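Local coordinates for protein trichomaglin (Trichosanthes lepiniana, PDB 1SGL) that is an S-like ribonuclease of the T2 family and probably cleaves the phosphodiester bonds of RNA, at residues E67-W79 / N118-Y130. Residues are numbered along the deposited sequence; the frame is centred on the assembly and turned at random.
Sequences EIMPFFGKLVEYW and NYFKKTLKLFMKY
Helix 72-78 and helix 118-129 run at 55° to each other, and their axes come within 11.5 Å at closest approach, a distance filled by large side chains. Phe-120 turns its CG anti to the carbonyl carbon (chi1 -65°), which brings the edge of its ring toward the face of Trp-79 in an offset edge-to-face pair, with CD1 3.6 Å from Trp-79 CZ3. Ile-68 CG1 and Leu-75 CD2 also pack against the Phe-120 ring. The same indole carbon, CZ3, meets Thr-123 CG2 obliquely at 3.5 Å, while Thr-123 OG1 turns back to bond Tyr-119 O. At the N-cap position, Phe-71 lays its CZ 3.5 Å from Lys-121 CB and its CB 3.9 Å from Leu-124 CD1, a methyl that also meets Leu-75 CD2, the two leucines crossing at about a right angle. An alanine at Phe-71 would likely open a gap beside Leu-124 and strip Lys-121 CB of its aromatic neighbour. Farther along, Tyr-78 CD2 approaches Phe-127 CE2 at 3.6 Å, the ring planes inclined at 47°. Trp-79, just past helix 72-78, and Thr-123 both rest on Ile-42 of strand 40-47, joining both segments to the central sheet. With no hydrogen bond crossing, apolar and aromatic burial probably supplies most of the cohesion.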
loop_
_atom_site.group_PDB
_atom_site.type_symbol
_atom_site.label_atom_id
_atom_site.label_comp_id
_atom_site.label_asym_id
_atom_site.label_seq_id
_atom_site.Cartn_x
_atom_site.Cartn_y
_atom_site.Cartn_z
ATOM N N GLU A 67 3.872 14.485 14.990
ATOM C CA GLU A 67 3.093 13.352 15.483
ATOM C C GLU A 67 3.459 11.981 14.908
ATOM O O GLU A 67 2.816 10.982 15.223
ATOM C CB GLU A 67 1.606 13.627 15.264
ATOM C CG GLU A 67 1.079 14.770 16.113
ATOM C CD GLU A 67 -0.327 15.189 15.724
ATOM O OE1 GLU A 67 -1.160 14.304 15.423
ATOM O OE2 GLU A 67 -0.603 16.406 15.732
ATOM N N ILE A 68 4.495 11.941 14.078
ATOM C CA ILE A 68 4.966 10.702 13.456
ATOM C C ILE A 68 6.062 10.018 14.276
ATOM O O ILE A 68 6.220 8.798 14.216
ATOM C CB ILE A 68 5.555 10.985 12.045
ATOM C CG1 ILE A 68 4.435 11.126 11.022
ATOM C CG2 ILE A 68 6.510 9.882 11.629
ATOM C CD1 ILE A 68 4.944 11.418 9.626
ATOM N N MET A 69 6.806 10.819 15.035
ATOM C CA MET A 69 7.941 10.367 15.837
ATOM C C MET A 69 8.123 8.894 16.179
ATOM O O MET A 69 9.085 8.261 15.731
ATOM C CB MET A 69 8.038 11.176 17.131
ATOM C CG MET A 69 8.990 10.546 18.139
ATOM S SD MET A 69 9.426 11.638 19.466
ATOM C CE MET A 69 11.227 11.404 19.490
ATOM N N PRO A 70 7.225 8.329 16.993
ATOM C CA PRO A 70 7.396 6.916 17.333
ATOM C C PRO A 70 7.243 5.933 16.170
ATOM O O PRO A 70 7.198 4.726 16.389
ATOM C CB PRO A 70 6.342 6.696 18.417
ATOM C CG PRO A 70 5.251 7.629 18.005
ATOM C CD PRO A 70 5.996 8.882 17.590
ATOM N N PHE A 71 7.182 6.431 14.940
ATOM C CA PHE A 71 7.011 5.543 13.790
ATOM C C PHE A 71 7.991 5.813 12.656
ATOM O O PHE A 71 8.040 5.053 11.689
ATOM C CB PHE A 71 5.591 5.678 13.225
ATOM C CG PHE A 71 4.501 5.477 14.239
ATOM C CD1 PHE A 71 3.431 6.366 14.303
ATOM C CD2 PHE A 71 4.517 4.385 15.098
ATOM C CE1 PHE A 71 2.389 6.173 15.209
ATOM C CE2 PHE A 71 3.483 4.181 16.007
ATOM C CZ PHE A 71 2.414 5.077 16.062
ATOM N N PHE A 72 8.774 6.881 12.771
ATOM C CA PHE A 72 9.703 7.251 11.709
ATOM C C PHE A 72 10.519 6.135 11.050
ATOM O O PHE A 72 10.535 6.016 9.823
ATOM C CB PHE A 72 10.657 8.341 12.189
ATOM C CG PHE A 72 11.509 8.902 11.096
ATOM C CD1 PHE A 72 10.929 9.542 10.010
ATOM C CD2 PHE A 72 12.893 8.788 11.146
ATOM C CE1 PHE A 72 11.712 10.065 8.988
ATOM C CE2 PHE A 72 13.689 9.305 10.135
ATOM C CZ PHE A 72 13.101 9.946 9.052
ATOM N N GLY A 73 11.201 5.330 11.856
ATOM C CA GLY A 73 12.008 4.255 11.306
ATOM C C GLY A 73 11.177 3.279 10.503
ATOM O O GLY A 73 11.565 2.867 9.417
ATOM N N LYS A 74 10.016 2.918 11.037
ATOM C CA LYS A 74 9.135 1.985 10.360
ATOM C C LYS A 74 8.543 2.571 9.081
ATOM O O LYS A 74 8.399 1.863 8.093
ATOM C CB LYS A 74 8.039 1.529 11.326
ATOM C CG LYS A 74 8.623 0.833 12.556
ATOM C CD LYS A 74 7.571 0.473 13.607
ATOM C CE LYS A 74 6.710 -0.689 13.158
ATOM N NZ LYS A 74 5.921 -1.235 14.296
ATOM N N LEU A 75 8.222 3.864 9.087
ATOM C CA LEU A 75 7.661 4.491 7.893
ATOM C C LEU A 75 8.671 4.539 6.754
ATOM O O LEU A 75 8.326 4.288 5.606
ATOM C CB LEU A 75 7.165 5.912 8.190
ATOM C CG LEU A 75 5.928 6.030 9.089
ATOM C CD1 LEU A 75 5.534 7.500 9.241
ATOM C CD2 LEU A 75 4.784 5.239 8.478
ATOM N N VAL A 76 9.918 4.870 7.075
ATOM C CA VAL A 76 10.964 4.953 6.062
ATOM C C VAL A 76 11.219 3.588 5.427
ATOM O O VAL A 76 11.481 3.484 4.233
ATOM C CB VAL A 76 12.278 5.490 6.674
ATOM C CG1 VAL A 76 13.441 5.267 5.717
ATOM C CG2 VAL A 76 12.131 6.977 6.976
ATOM N N GLU A 77 11.118 2.538 6.227
ATOM C CA GLU A 77 11.359 1.205 5.712
ATOM C C GLU A 77 10.135 0.582 5.030
ATOM O O GLU A 77 10.252 -0.010 3.960
ATOM C CB GLU A 77 11.819 0.284 6.842
ATOM C CG GLU A 77 12.632 -0.904 6.350
ATOM C CD GLU A 77 12.555 -2.092 7.284
ATOM O OE1 GLU A 77 12.696 -1.904 8.517
ATOM O OE2 GLU A 77 12.359 -3.217 6.776
ATOM N N TYR A 78 8.963 0.730 5.638
ATOM C CA TYR A 78 7.757 0.116 5.085
ATOM C C TYR A 78 6.797 1.003 4.308
ATOM O O TYR A 78 5.896 0.499 3.637
ATOM C CB TYR A 78 6.995 -0.575 6.212
ATOM C CG TYR A 78 7.804 -1.648 6.887
ATOM C CD1 TYR A 78 8.101 -1.572 8.242
ATOM C CD2 TYR A 78 8.269 -2.745 6.168
ATOM C CE1 TYR A 78 8.839 -2.564 8.874
ATOM C CE2 TYR A 78 9.012 -3.744 6.788
ATOM C CZ TYR A 78 9.291 -3.645 8.143
ATOM O OH TYR A 78 10.025 -4.629 8.767
ATOM N N TRP A 79 6.991 2.315 4.380
ATOM C CA TRP A 79 6.105 3.246 3.695
ATOM C C TRP A 79 6.898 4.277 2.881
ATOM O O TRP A 79 6.618 5.468 2.950
ATOM C CB TRP A 79 5.241 3.950 4.741
ATOM C CG TRP A 79 3.955 4.534 4.244
ATOM C CD1 TRP A 79 3.719 5.099 3.026
ATOM C CD2 TRP A 79 2.760 4.707 5.003
ATOM N NE1 TRP A 79 2.448 5.621 2.980
ATOM C CE2 TRP A 79 1.838 5.393 4.184
ATOM C CE3 TRP A 79 2.377 4.350 6.302
ATOM C CZ2 TRP A 79 0.556 5.728 4.622
ATOM C CZ3 TRP A 79 1.110 4.681 6.734
ATOM C CH2 TRP A 79 0.211 5.364 5.897
ATOM N N ASN A 118 -3.014 7.789 15.454
ATOM C CA ASN A 118 -3.816 6.586 15.317
ATOM C C ASN A 118 -3.863 6.094 13.871
ATOM O O ASN A 118 -3.938 4.895 13.625
ATOM C CB ASN A 118 -5.231 6.862 15.838
ATOM C CG ASN A 118 -6.090 5.615 15.886
ATOM O OD1 ASN A 118 -5.678 4.579 16.411
ATOM N ND2 ASN A 118 -7.300 5.713 15.347
ATOM N N TYR A 119 -3.818 7.020 12.920
ATOM C CA TYR A 119 -3.846 6.649 11.513
ATOM C C TYR A 119 -2.596 5.841 11.148
ATOM O O TYR A 119 -2.698 4.747 10.597
ATOM C CB TYR A 119 -3.934 7.893 10.635
ATOM C CG TYR A 119 -3.936 7.598 9.151
ATOM C CD1 TYR A 119 -5.006 6.929 8.545
ATOM C CD2 TYR A 119 -2.866 7.993 8.348
ATOM C CE1 TYR A 119 -5.003 6.665 7.168
ATOM C CE2 TYR A 119 -2.851 7.740 6.989
ATOM C CZ TYR A 119 -3.918 7.079 6.398
ATOM O OH TYR A 119 -3.883 6.852 5.038
ATOM N N PHE A 120 -1.420 6.374 11.461
ATOM C CA PHE A 120 -0.184 5.667 11.153
ATOM C C PHE A 120 -0.029 4.416 11.999
ATOM O O PHE A 120 0.436 3.388 11.515
ATOM C CB PHE A 120 1.019 6.594 11.332
ATOM C CG PHE A 120 1.028 7.732 10.367
ATOM C CD1 PHE A 120 1.126 7.494 9.000
ATOM C CD2 PHE A 120 0.861 9.038 10.808
ATOM C CE1 PHE A 120 1.048 8.539 8.082
ATOM C CE2 PHE A 120 0.783 10.095 9.898
ATOM C CZ PHE A 120 0.875 9.843 8.535
ATOM N N LYS A 121 -0.427 4.505 13.263
ATOM C CA LYS A 121 -0.336 3.362 14.157
ATOM C C LYS A 121 -1.182 2.204 13.631
ATOM O O LYS A 121 -0.715 1.071 13.557
ATOM C CB LYS A 121 -0.830 3.738 15.547
ATOM C CG LYS A 121 -0.838 2.585 16.522
ATOM C CD LYS A 121 -1.372 3.035 17.872
ATOM C CE LYS A 121 -1.331 1.904 18.888
ATOM N NZ LYS A 121 -1.833 2.345 20.219
ATOM N N LYS A 122 -2.427 2.495 13.269
ATOM C CA LYS A 122 -3.329 1.464 12.764
ATOM C C LYS A 122 -2.874 0.899 11.426
ATOM O O LYS A 122 -2.935 -0.307 11.196
ATOM C CB LYS A 122 -4.743 2.016 12.597
ATOM C CG LYS A 122 -5.805 0.991 12.923
ATOM C CD LYS A 122 -5.799 0.733 14.426
ATOM C CE LYS A 122 -6.477 -0.573 14.782
ATOM N NZ LYS A 122 -5.712 -1.733 14.247
ATOM N N THR A 123 -2.435 1.774 10.534
ATOM C CA THR A 123 -1.988 1.324 9.230
ATOM C C THR A 123 -0.786 0.385 9.356
ATOM O O THR A 123 -0.732 -0.649 8.696
ATOM C CB THR A 123 -1.638 2.519 8.332
ATOM O OG1 THR A 123 -2.812 3.327 8.139
ATOM C CG2 THR A 123 -1.133 2.032 6.975
ATOM N N LEU A 124 0.164 0.735 10.217
ATOM C CA LEU A 124 1.346 -0.101 10.417
ATOM C C LEU A 124 1.000 -1.426 11.104
ATOM O O LEU A 124 1.549 -2.475 10.757
ATOM C CB LEU A 124 2.396 0.658 11.234
ATOM C CG LEU A 124 3.116 1.758 10.443
ATOM C CD1 LEU A 124 3.973 2.602 11.374
ATOM C CD2 LEU A 124 3.979 1.118 9.360
ATOM N N LYS A 125 0.089 -1.382 12.072
ATOM C CA LYS A 125 -0.313 -2.596 12.773
ATOM C C LYS A 125 -0.917 -3.594 11.798
ATOM O O LYS A 125 -0.590 -4.777 11.834
ATOM C CB LYS A 125 -1.341 -2.285 13.866
ATOM C CG LYS A 125 -0.770 -1.594 15.092
ATOM C CD LYS A 125 -1.872 -1.183 16.085
ATOM C CE LYS A 125 -2.616 -2.387 16.659
ATOM N NZ LYS A 125 -3.324 -3.211 15.630
ATOM N N LEU A 126 -1.805 -3.114 10.930
ATOM C CA LEU A 126 -2.446 -3.987 9.957
ATOM C C LEU A 126 -1.441 -4.589 8.989
ATOM O O LEU A 126 -1.539 -5.759 8.646
ATOM C CB LEU A 126 -3.521 -3.229 9.173
ATOM C CG LEU A 126 -4.773 -2.859 9.971
ATOM C CD1 LEU A 126 -5.740 -2.099 9.077
ATOM C CD2 LEU A 126 -5.420 -4.119 10.511
ATOM N N PHE A 127 -0.476 -3.787 8.552
ATOM C CA PHE A 127 0.538 -4.267 7.625
ATOM C C PHE A 127 1.364 -5.395 8.246
ATOM O O PHE A 127 1.632 -6.402 7.591
ATOM C CB PHE A 127 1.473 -3.124 7.223
ATOM C CG PHE A 127 2.594 -3.542 6.308
ATOM C CD1 PHE A 127 2.365 -3.745 4.951
ATOM C CD2 PHE A 127 3.885 -3.718 6.804
ATOM C CE1 PHE A 127 3.404 -4.113 4.097
ATOM C CE2 PHE A 127 4.932 -4.088 5.961
ATOM C CZ PHE A 127 4.693 -4.286 4.603
ATOM N N MET A 128 1.756 -5.220 9.507
ATOM C CA MET A 128 2.566 -6.215 10.199
ATOM C C MET A 128 1.787 -7.445 10.633
ATOM O O MET A 128 2.288 -8.559 10.520
ATOM C CB MET A 128 3.266 -5.586 11.415
ATOM C CG MET A 128 4.275 -4.496 11.041
ATOM S SD MET A 128 5.100 -3.705 12.455
ATOM C CE MET A 128 3.720 -2.866 13.234
ATOM N N LYS A 129 0.559 -7.248 11.104
ATOM C CA LYS A 129 -0.264 -8.361 11.556
ATOM C C LYS A 129 -0.726 -9.281 10.419
ATOM O O LYS A 129 -0.756 -10.500 10.580
ATOM C CB LYS A 129 -1.487 -7.850 12.319
ATOM C CG LYS A 129 -2.312 -8.971 12.917
ATOM C CD LYS A 129 -3.495 -8.458 13.714
ATOM C CE LYS A 129 -4.241 -9.627 14.359
ATOM N NZ LYS A 129 -5.491 -9.203 15.052
ATOM N N TYR A 130 -1.097 -8.695 9.286
ATOM C CA TYR A 130 -1.537 -9.466 8.127
ATOM C C TYR A 130 -0.494 -9.235 7.045
ATOM O O TYR A 130 -0.779 -8.674 5.994
ATOM C CB TYR A 130 -2.913 -8.982 7.661
ATOM C CG TYR A 130 -3.973 -9.076 8.739
ATOM C CD1 TYR A 130 -4.454 -7.936 9.374
ATOM C CD2 TYR A 130 -4.479 -10.314 9.139
ATOM C CE1 TYR A 130 -5.410 -8.017 10.376
ATOM C CE2 TYR A 130 -5.441 -10.409 10.147
ATOM C CZ TYR A 130 -5.899 -9.255 10.755
ATOM O OH TYR A 130 -6.851 -9.335 11.738
#